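Local coordinates for protein beta-galactosidase (PDB 5MUJ) that probably acts as a glycoside hydrolase on plant pectin and binds an oligosaccharide from chain B of rhamnogalacturonan II, at residues N326-F331 and H346-V351; Y47-A52 and G358-T363; R295-F300 and I321-N326. All blocks are in the same frame, centred on the assembly; numbering follows the deposited sequence.

Interaction 1: residues N326-F331 and H346-V351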
loop_
_atom_site.group_PDB
_atom_site.type_symbol
_atom_site.label_atom_id
_atom_site.label_comp_id
_atom_site.label_asym_id
_atom_site.label_seq_id
_atom_site.Cartn_x
_atom_site.Cartn_y
_atom_site.Cartn_z
ATOM N N ASN A 326 -6.441 21.236 -4.995
ATOM C CA ASN A 326 -6.663 21.603 -3.600
ATOM C C ASN A 326 -6.468 20.412 -2.647
ATOM O O ASN A 326 -5.650 20.454 -1.709
ATOM C CB ASN A 326 -8.106 22.155 -3.452
ATOM C CG ASN A 326 -9.205 21.089 -3.699
ATOM O OD1 ASN A 326 -9.245 20.411 -4.749
ATOM N ND2 ASN A 326 -10.085 20.914 -2.706
ATOM N N TYR A 327 -7.174 19.326 -2.961
ATOM C CA TYR A 327 -7.358 18.264 -2.025
ATOM C C TYR A 327 -6.070 17.395 -1.911
ATOM O O TYR A 327 -5.939 16.634 -0.955
ATOM C CB TYR A 327 -8.634 17.464 -2.377
ATOM C CG TYR A 327 -8.561 16.603 -3.623
ATOM C CD1 TYR A 327 -7.743 15.480 -3.625
ATOM C CD2 TYR A 327 -9.253 16.910 -4.812
ATOM C CE1 TYR A 327 -7.634 14.646 -4.707
ATOM C CE2 TYR A 327 -9.131 16.060 -5.923
ATOM C CZ TYR A 327 -8.288 14.934 -5.865
ATOM O OH TYR A 327 -8.073 14.004 -6.882
ATOM N N ASP A 328 -5.165 17.465 -2.898
ATOM C CA ASP A 328 -3.860 16.694 -2.809
ATOM C C ASP A 328 -2.589 17.538 -2.887
ATOM O O ASP A 328 -1.490 17.031 -3.228
ATOM C CB ASP A 328 -3.814 15.548 -3.839
ATOM C CG ASP A 328 -3.784 16.022 -5.301
ATOM O OD1 ASP A 328 -3.489 17.201 -5.568
ATOM O OD2 ASP A 328 -4.069 15.189 -6.215
ATOM N N GLU A 329 -2.720 18.781 -2.450
ATOM C CA GLU A 329 -1.703 19.777 -2.705
ATOM C C GLU A 329 -0.362 19.548 -1.967
ATOM O O GLU A 329 0.631 20.133 -2.358
ATOM C CB GLU A 329 -2.222 21.165 -2.374
ATOM C CG GLU A 329 -2.381 21.444 -0.891
ATOM C CD GLU A 329 -3.257 22.643 -0.540
ATOM O OE1 GLU A 329 -3.446 23.559 -1.377
ATOM O OE2 GLU A 329 -3.751 22.667 0.604
ATOM N N LEU A 330 -0.356 18.726 -0.918
ATOM C CA LEU A 330 0.868 18.419 -0.171
ATOM C C LEU A 330 1.459 17.082 -0.612
ATOM O O LEU A 330 2.615 17.036 -1.051
ATOM C CB LEU A 330 0.584 18.439 1.328
ATOM C CG LEU A 330 1.809 18.161 2.226
ATOM C CD1 LEU A 330 2.908 19.187 2.001
ATOM C CD2 LEU A 330 1.405 18.114 3.691
ATOM N N PHE A 331 0.678 16.003 -0.470
ATOM C CA PHE A 331 1.086 14.678 -0.870
ATOM C C PHE A 331 0.032 14.088 -1.811
ATOM O O PHE A 331 -1.178 14.207 -1.540
ATOM C CB PHE A 331 1.230 13.693 0.315
ATOM C CG PHE A 331 2.140 14.136 1.442
ATOM C CD1 PHE A 331 3.357 14.732 1.179
ATOM C CD2 PHE A 331 1.808 13.860 2.776
ATOM C CE1 PHE A 331 4.200 15.091 2.224
ATOM C CE2 PHE A 331 2.639 14.244 3.819
ATOM C CZ PHE A 331 3.834 14.848 3.528
ATOM N N HIS A 346 -6.541 4.759 -10.800
ATOM C CA HIS A 346 -5.413 4.821 -9.905
ATOM C C HIS A 346 -5.902 5.431 -8.587
ATOM O O HIS A 346 -6.155 6.629 -8.519
ATOM C CB HIS A 346 -4.294 5.636 -10.521
ATOM C CG HIS A 346 -2.971 5.496 -9.807
ATOM N ND1 HIS A 346 -1.777 5.502 -10.497
ATOM C CD2 HIS A 346 -2.631 5.441 -8.480
ATOM C CE1 HIS A 346 -0.762 5.402 -9.641
ATOM N NE2 HIS A 346 -1.246 5.367 -8.422
ATOM N N PHE A 347 -6.025 4.570 -7.551
ATOM C CA PHE A 347 -6.404 4.997 -6.220
ATOM C C PHE A 347 -5.175 5.457 -5.447
ATOM O O PHE A 347 -4.119 4.788 -5.493
ATOM C CB PHE A 347 -7.091 3.853 -5.461
ATOM C CG PHE A 347 -8.384 3.408 -6.108
ATOM C CD1 PHE A 347 -8.374 2.540 -7.191
ATOM C CD2 PHE A 347 -9.613 3.880 -5.646
ATOM C CE1 PHE A 347 -9.575 2.133 -7.812
ATOM C CE2 PHE A 347 -10.806 3.491 -6.274
ATOM C CZ PHE A 347 -10.773 2.617 -7.342
ATOM N N TYR A 348 -5.272 6.576 -4.753
ATOM C CA TYR A 348 -4.101 7.125 -4.043
ATOM C C TYR A 348 -4.522 7.896 -2.832
ATOM O O TYR A 348 -5.712 8.163 -2.665
ATOM C CB TYR A 348 -3.258 7.996 -4.973
ATOM C CG TYR A 348 -3.866 9.325 -5.439
ATOM C CD1 TYR A 348 -4.723 9.393 -6.568
ATOM C CD2 TYR A 348 -3.670 10.482 -4.734
ATOM C CE1 TYR A 348 -5.210 10.612 -6.984
ATOM C CE2 TYR A 348 -4.184 11.708 -5.136
ATOM C CZ TYR A 348 -4.997 11.752 -6.270
ATOM O OH TYR A 348 -5.523 12.977 -6.720
ATOM N N CYS A 349 -3.587 8.193 -1.943
ATOM C CA CYS A 349 -3.862 8.951 -0.724
ATOM C C CYS A 349 -3.550 10.415 -0.973
ATOM O O CYS A 349 -2.433 10.762 -1.387
ATOM C CB CYS A 349 -3.039 8.425 0.468
ATOM S SG CYS A 349 -3.183 9.429 1.961
ATOM N N ALA A 350 -4.565 11.263 -0.762
ATOM C CA ALA A 350 -4.482 12.684 -0.987
ATOM C C ALA A 350 -4.361 13.361 0.358
ATOM O O ALA A 350 -5.180 13.085 1.249
ATOM C CB ALA A 350 -5.772 13.137 -1.691
ATOM N N VAL A 351 -3.315 14.200 0.512
ATOM C CA VAL A 351 -3.120 15.031 1.667
ATOM C C VAL A 351 -2.912 16.484 1.237
ATOM O O VAL A 351 -2.147 16.754 0.318
ATOM C CB VAL A 351 -1.886 14.548 2.464
ATOM C CG1 VAL A 351 -1.666 15.373 3.747
ATOM C CG2 VAL A 351 -2.051 13.061 2.757
#
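Tyr327, Tyr348 and Asp328 form a short chain of side-chain hydrogen bonds. The hydroxyl of Tyr327 donates to that of Tyr348, OH to OH 2.8 Å, and Tyr348 OH in turn donates to Asp328 OD2, 2.7 Å away. The two phenols cross at about a right angle, and the carboxylate, approached on its anti side, is turned 39° from the Tyr348 ring. With CG of Asp328 set between its backbone N and carbonyl carbon (chi1 66°), OD2 is held beside the phenol; it also makes a salt bridge to Lys46, which would favour a charged carboxylate. OD1 receives the amides of Ser324 and Lys325, so both oxygens are tied down.

Backbone bonds dominate the far end. Val351 O accepts two amides, from Leu330 N at 2.9 Å and Phe331 N at 3.0 Å, while Val351 N returns a nearly straight bond (174°) to Phe331 O. Two residues thus face one, a classic beta bulge where the loop enters strand 331-340.

Apolar contacts fill the rest. The methyl of Ala350 meets the edge of the Tyr327 ring, Ala350 CB to Tyr327 CD1 3.6 Å, and lies equally near Tyr327 O, a buried carbonyl without a polar partner. Val351 and Phe331 run side by side, Val351 CB 3.8 Å from Phe331 CD2, and the CG1 branch of Val351 reaches Leu330 CD2 at 4.1 Å. Leu330 CG in turn covers one face of the Phe331 ring.

The Phe331 side chain touches a bound rhamnose and belongs to the glycan pocket. Here the loop entering the innermost strand, 331-340, bulges against the next strand, 343-351, in the last blade of a five-bladed beta-propeller, and this junction lines the sugar-binding site.

Interaction 2: residues Y47-A52 and G358-T363; sequences YGLAVA and GIAIAT
Ala50 and Val51 both direct their amides at Ile359 O, the first at 2.7 Å from Ala50 N and the second at 3.2 Å from Val51 N, a classic beta bulge; the return bond runs from Ile359 N to Val51 O. The chain turns a corner at Ala50, whose methyl presses on the isoleucine tip, Ala50 CB to Ile361 CD1 3.7 Å. Between this bulge and a second, where Tyr47 and Gly48 face Ile361, the CA atoms of Leu49 and Ala360 come within 3.9 Å of each other, and the Ala360 methyl lies against Gly48 O. The antiparallel edge is the closure of the propeller ring: the strand from near the N-terminus, 45-51, serves as the outermost strand of the blade built by the last three strands of the chain. On the face that carries Val51 and Ile359, these two side chains also lean on Met74, Tyr76 and Ile60 of the first blade. Toward Tyr47, which is partly open to solvent, the pairing is less regular. Tyr47 N bonds to Ile361 O at 2.8 Å but bent (139°), and Gly48 N adds a weak, longer bond to the same oxygen. Across the segments the Tyr47 side chain has mainly CB beside Ile361 O and CB.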
loop_
_atom_site.group_PDB
_atom_site.type_symbol
_atom_site.label_atom_id
_atom_site.label_comp_id
_atom_site.label_asym_id
_atom_site.label_seq_id
_atom_site.Cartn_x
_atom_site.Cartn_y
_atom_site.Cartn_z
ATOM N N TYR A 47 -10.540 12.299 -10.687
ATOM C CA TYR A 47 -11.994 12.188 -10.397
ATOM C C TYR A 47 -12.288 12.927 -9.110
ATOM O O TYR A 47 -13.220 13.713 -9.022
ATOM C CB TYR A 47 -12.393 10.758 -10.272
ATOM C CG TYR A 47 -13.823 10.560 -9.874
ATOM C CD1 TYR A 47 -14.840 10.613 -10.819
ATOM C CD2 TYR A 47 -14.160 10.277 -8.556
ATOM C CE1 TYR A 47 -16.158 10.437 -10.456
ATOM C CE2 TYR A 47 -15.488 10.101 -8.171
ATOM C CZ TYR A 47 -16.481 10.169 -9.142
ATOM O OH TYR A 47 -17.809 9.995 -8.807
ATOM N N GLY A 48 -11.472 12.646 -8.096
ATOM C CA GLY A 48 -11.500 13.312 -6.814
ATOM C C GLY A 48 -11.606 12.263 -5.732
ATOM O O GLY A 48 -11.267 11.089 -5.960
ATOM N N LEU A 49 -12.097 12.665 -4.574
ATOM C CA LEU A 49 -12.074 11.780 -3.411
ATOM C C LEU A 49 -13.032 10.614 -3.575
ATOM O O LEU A 49 -14.143 10.755 -4.161
ATOM C CB LEU A 49 -12.338 12.554 -2.130
ATOM C CG LEU A 49 -11.269 13.605 -1.793
ATOM C CD1 LEU A 49 -11.782 14.706 -0.894
ATOM C CD2 LEU A 49 -10.037 12.950 -1.158
ATOM N N ALA A 50 -12.598 9.460 -3.095
ATOM C CA ALA A 50 -13.388 8.239 -3.079
ATOM C C ALA A 50 -13.911 8.005 -1.658
ATOM O O ALA A 50 -15.068 7.647 -1.436
ATOM C CB ALA A 50 -12.507 7.068 -3.473
ATOM N N VAL A 51 -12.995 8.116 -0.699
ATOM C CA VAL A 51 -13.289 7.937 0.693
ATOM C C VAL A 51 -12.622 9.033 1.493
ATOM O O VAL A 51 -11.399 9.115 1.486
ATOM C CB VAL A 51 -12.863 6.535 1.210
ATOM C CG1 VAL A 51 -13.426 6.295 2.608
ATOM C CG2 VAL A 51 -13.387 5.412 0.306
ATOM N N ALA A 52 -13.393 9.822 2.222
ATOM C CA ALA A 52 -12.935 10.956 2.978
ATOM C C ALA A 52 -13.428 10.915 4.427
ATOM O O ALA A 52 -14.551 10.477 4.697
ATOM C CB ALA A 52 -13.388 12.236 2.323
ATOM N N GLY A 358 -7.214 11.579 2.909
ATOM C CA GLY A 358 -8.212 10.657 2.371
ATOM C C GLY A 358 -7.711 9.961 1.141
ATOM O O GLY A 358 -6.537 10.125 0.756
ATOM N N ILE A 359 -8.583 9.159 0.536
ATOM C CA ILE A 359 -8.275 8.369 -0.642
ATOM C C ILE A 359 -8.991 9.009 -1.824
ATOM O O ILE A 359 -10.207 9.304 -1.752
ATOM C CB ILE A 359 -8.705 6.907 -0.481
ATOM C CG1 ILE A 359 -7.827 6.243 0.590
ATOM C CG2 ILE A 359 -8.614 6.104 -1.783
ATOM C CD1 ILE A 359 -8.349 4.940 1.165
ATOM N N ALA A 360 -8.255 9.231 -2.912
ATOM C CA ALA A 360 -8.785 9.808 -4.184
ATOM C C ALA A 360 -8.505 8.895 -5.367
ATOM O O ALA A 360 -7.814 7.874 -5.259
ATOM C CB ALA A 360 -8.211 11.139 -4.447
ATOM N N ILE A 361 -9.099 9.243 -6.509
ATOM C CA ILE A 361 -8.950 8.466 -7.717
ATOM C C ILE A 361 -8.560 9.316 -8.916
ATOM O O ILE A 361 -9.119 10.401 -9.119
ATOM C CB ILE A 361 -10.273 7.786 -8.090
ATOM C CG1 ILE A 361 -10.950 7.287 -6.837
ATOM C CG2 ILE A 361 -10.020 6.633 -9.033
ATOM C CD1 ILE A 361 -12.259 6.594 -7.140
ATOM N N ALA A 362 -7.671 8.790 -9.752
ATOM C CA ALA A 362 -7.392 9.387 -11.060
ATOM C C ALA A 362 -7.681 8.316 -12.143
ATOM O O ALA A 362 -7.587 7.123 -11.883
ATOM C CB ALA A 362 -5.950 9.896 -11.120
ATOM N N THR A 363 -8.090 8.746 -13.348
ATOM C CA THR A 363 -8.473 7.801 -14.399
ATOM C C THR A 363 -7.828 8.124 -15.742
ATOM O O THR A 363 -7.382 9.234 -15.963
ATOM C CB THR A 363 -10.004 7.740 -14.563
ATOM O OG1 THR A 363 -10.495 9.046 -14.852
ATOM C CG2 THR A 363 -10.655 7.194 -13.284
#

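Interaction 3: residues R295-F300 and I321-N326; sequences RKYKAF and IIPSKN
The ring of Tyr297 carries Ile322 on one face, with CB 4.0 Å from the ring centroid and only 12° off the normal, a CH-pi contact over the centre. Phe300 CG lies at the ring's edge, in its plane, and Pro323 CD approaches obliquely. The Phe300 ring is itself covered on one face by Arg295 CG, while Phe300 CZ sits over a face of the Arg295 guanidinium, toward its rim.

Two branches of Ile322 share the Tyr297 face: CG2 reaches the phenol end, 3.5 Å from Tyr297 CZ, and CD1 lies 3.9 Å from Tyr297 CE2. CG1 of Ile322 stands between its backbone N and carbonyl carbon (chi1 72°), which turns CG2 to the phenol end and lets the extended CG1-CD1 arm (chi2 176°) run toward CE2. Pro323 crosses the tyrosine at about a right angle, its CD 3.9 Å from Tyr297 CB and 3.3 Å from Ala299 O. Nearby, Phe300 CB is likewise 3.3 Å from Ile321 O. The phenol oxygen of Tyr297 is hydrogen-bonded to Asp319, which also makes a salt bridge to Arg295, so the ring is fixed at its far end by a polar partner of the intervening loop.

The contact joins the start of strand 299-306, in the fourth propeller blade, to the loop leading into the fifth; Ala299, near a bound rhamnose, also touches Phe331 of the glycan pocket. No hydrogen bond links the two segments. Their mutual hold is therefore one of shape and apolar cover, with polar ties made to residues outside: Asp319 on one side, and on the other Lys46, which meets Ile322 O and Ser324 OG.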
loop_
_atom_site.group_PDB
_atom_site.type_symbol
_atom_site.label_atom_id
_atom_site.label_comp_id
_atom_site.label_asym_id
_atom_site.label_seq_id
_atom_site.Cartn_x
_atom_site.Cartn_y
_atom_site.Cartn_z
ATOM N N ARG A 295 12.531 15.973 -7.083
ATOM C CA ARG A 295 11.179 16.502 -7.227
ATOM C C ARG A 295 10.928 17.748 -6.327
ATOM O O ARG A 295 11.371 17.822 -5.140
ATOM C CB ARG A 295 10.170 15.398 -6.884
ATOM C CG ARG A 295 9.767 14.504 -8.041
ATOM C CD ARG A 295 10.886 13.668 -8.564
ATOM N NE ARG A 295 10.390 12.513 -9.308
ATOM C CZ ARG A 295 11.091 11.442 -9.655
ATOM N NH1 ARG A 295 12.380 11.338 -9.339
ATOM N NH2 ARG A 295 10.515 10.458 -10.328
ATOM N N LYS A 296 10.193 18.701 -6.911
ATOM C CA LYS A 296 9.756 19.935 -6.254
ATOM C C LYS A 296 8.316 19.831 -5.751
ATOM O O LYS A 296 7.615 20.837 -5.599
ATOM C CB LYS A 296 9.878 21.121 -7.221
ATOM N N TYR A 297 7.859 18.605 -5.567
ATOM C CA TYR A 297 6.734 18.299 -4.709
ATOM C C TYR A 297 7.154 17.189 -3.781
ATOM O O TYR A 297 8.070 16.405 -4.109
ATOM C CB TYR A 297 5.507 17.898 -5.507
ATOM C CG TYR A 297 5.841 17.155 -6.778
ATOM C CD1 TYR A 297 6.150 15.808 -6.767
ATOM C CD2 TYR A 297 5.970 17.830 -7.977
ATOM C CE1 TYR A 297 6.484 15.136 -7.940
ATOM C CE2 TYR A 297 6.278 17.165 -9.151
ATOM C CZ TYR A 297 6.540 15.825 -9.144
ATOM O OH TYR A 297 6.846 15.174 -10.314
ATOM N N LYS A 298 6.492 17.122 -2.630
ATOM C CA LYS A 298 7.006 16.314 -1.489
ATOM C C LYS A 298 6.704 14.813 -1.506
ATOM O O LYS A 298 7.398 14.041 -0.825
ATOM C CB LYS A 298 6.506 16.892 -0.176
ATOM C CG LYS A 298 7.075 18.285 0.134
ATOM C CD LYS A 298 8.492 18.279 0.705
ATOM C CE LYS A 298 8.941 19.717 0.975
ATOM N NZ LYS A 298 10.386 19.942 0.677
ATOM N N ALA A 299 5.632 14.413 -2.185
ATOM C CA ALA A 299 5.331 12.994 -2.386
ATOM C C ALA A 299 4.501 12.736 -3.632
ATOM O O ALA A 299 3.670 13.559 -4.014
ATOM C CB ALA A 299 4.656 12.382 -1.158
ATOM N N PHE A 300 4.732 11.589 -4.249
ATOM C CA PHE A 300 4.235 11.289 -5.581
ATOM C C PHE A 300 4.259 9.806 -5.876
ATOM O O PHE A 300 4.919 9.048 -5.142
ATOM C CB PHE A 300 5.073 12.017 -6.632
ATOM C CG PHE A 300 6.576 11.651 -6.555
ATOM C CD1 PHE A 300 7.467 12.302 -5.659
ATOM C CD2 PHE A 300 7.078 10.648 -7.356
ATOM C CE1 PHE A 300 8.833 11.941 -5.577
ATOM C CE2 PHE A 300 8.440 10.292 -7.273
ATOM C CZ PHE A 300 9.293 10.940 -6.386
ATOM N N ILE A 321 1.277 10.280 -10.581
ATOM C CA ILE A 321 0.389 11.073 -9.736
ATOM C C ILE A 321 1.227 12.056 -8.964
ATOM O O ILE A 321 2.190 11.645 -8.293
ATOM C CB ILE A 321 -0.385 10.215 -8.692
ATOM C CG1 ILE A 321 -1.140 9.080 -9.372
ATOM C CG2 ILE A 321 -1.315 11.081 -7.840
ATOM C CD1 ILE A 321 -2.386 9.494 -10.184
ATOM N N ILE A 322 0.903 13.335 -9.060
ATOM C CA ILE A 322 1.584 14.390 -8.330
ATOM C C ILE A 322 0.587 15.343 -7.724
ATOM O O ILE A 322 -0.565 15.440 -8.238
ATOM C CB ILE A 322 2.589 15.182 -9.227
ATOM C CG1 ILE A 322 1.894 16.109 -10.253
ATOM C CG2 ILE A 322 3.552 14.221 -9.929
ATOM C CD1 ILE A 322 2.863 16.951 -11.062
ATOM N N PRO A 323 0.969 16.122 -6.690
ATOM C CA PRO A 323 0.111 17.198 -6.165
ATOM C C PRO A 323 -0.239 18.202 -7.251
ATOM O O PRO A 323 0.651 18.679 -7.955
ATOM C CB PRO A 323 0.990 17.870 -5.092
ATOM C CG PRO A 323 1.846 16.753 -4.604
ATOM C CD PRO A 323 2.143 15.915 -5.823
ATOM N N SER A 324 -1.528 18.498 -7.399
ATOM C CA SER A 324 -1.980 19.424 -8.441
ATOM C C SER A 324 -3.353 20.072 -8.170
ATOM O O SER A 324 -3.691 21.045 -8.812
ATOM C CB SER A 324 -1.955 18.706 -9.785
ATOM O OG SER A 324 -3.198 18.007 -9.985
ATOM N N LYS A 325 -4.109 19.543 -7.205
ATOM C CA LYS A 325 -5.433 20.044 -6.835
ATOM C C LYS A 325 -5.430 20.473 -5.384
ATOM O O LYS A 325 -4.564 20.064 -4.620
ATOM C CB LYS A 325 -6.460 18.934 -7.001
ATOM C CG LYS A 325 -6.628 18.505 -8.452
ATOM C CD LYS A 325 -7.991 17.900 -8.765
ATOM C CE LYS A 325 -9.132 18.781 -8.325
ATOM N NZ LYS A 325 -8.929 20.208 -8.696
ATOM N N ASN A 326 -6.441 21.236 -4.995
ATOM C CA ASN A 326 -6.663 21.603 -3.600
ATOM C C ASN A 326 -6.468 20.412 -2.647
ATOM O O ASN A 326 -5.650 20.454 -1.709
ATOM C CB ASN A 326 -8.106 22.155 -3.452
ATOM C CG ASN A 326 -9.205 21.089 -3.699
ATOM O OD1 ASN A 326 -9.245 20.411 -4.749
ATOM N ND2 ASN A 326 -10.085 20.914 -2.706
#

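Overall arrangement
All three contacts converge on the last blade of the propeller. Interactions 1 and 2 are buried and belong to one sheet, their strands 343-351 and 357-363 being neighbours joined by backbone hydrogen bonds such as Ala350 N to Gly358 O. Both rely on main-chain pairing with bulges, but interaction 1 adds a buried polar cluster and reaches the glycan pocket, whereas interaction 2, lying farther from the sugar, closes the ring with largely aliphatic packing. Interaction 3, more open to solvent, bridges two blades mainly through side chains, without any hydrogen bond between its segments. It adjoins interaction 1 where Pro323 packs on the backbone of 328-330, and Lys46 binds residues of both.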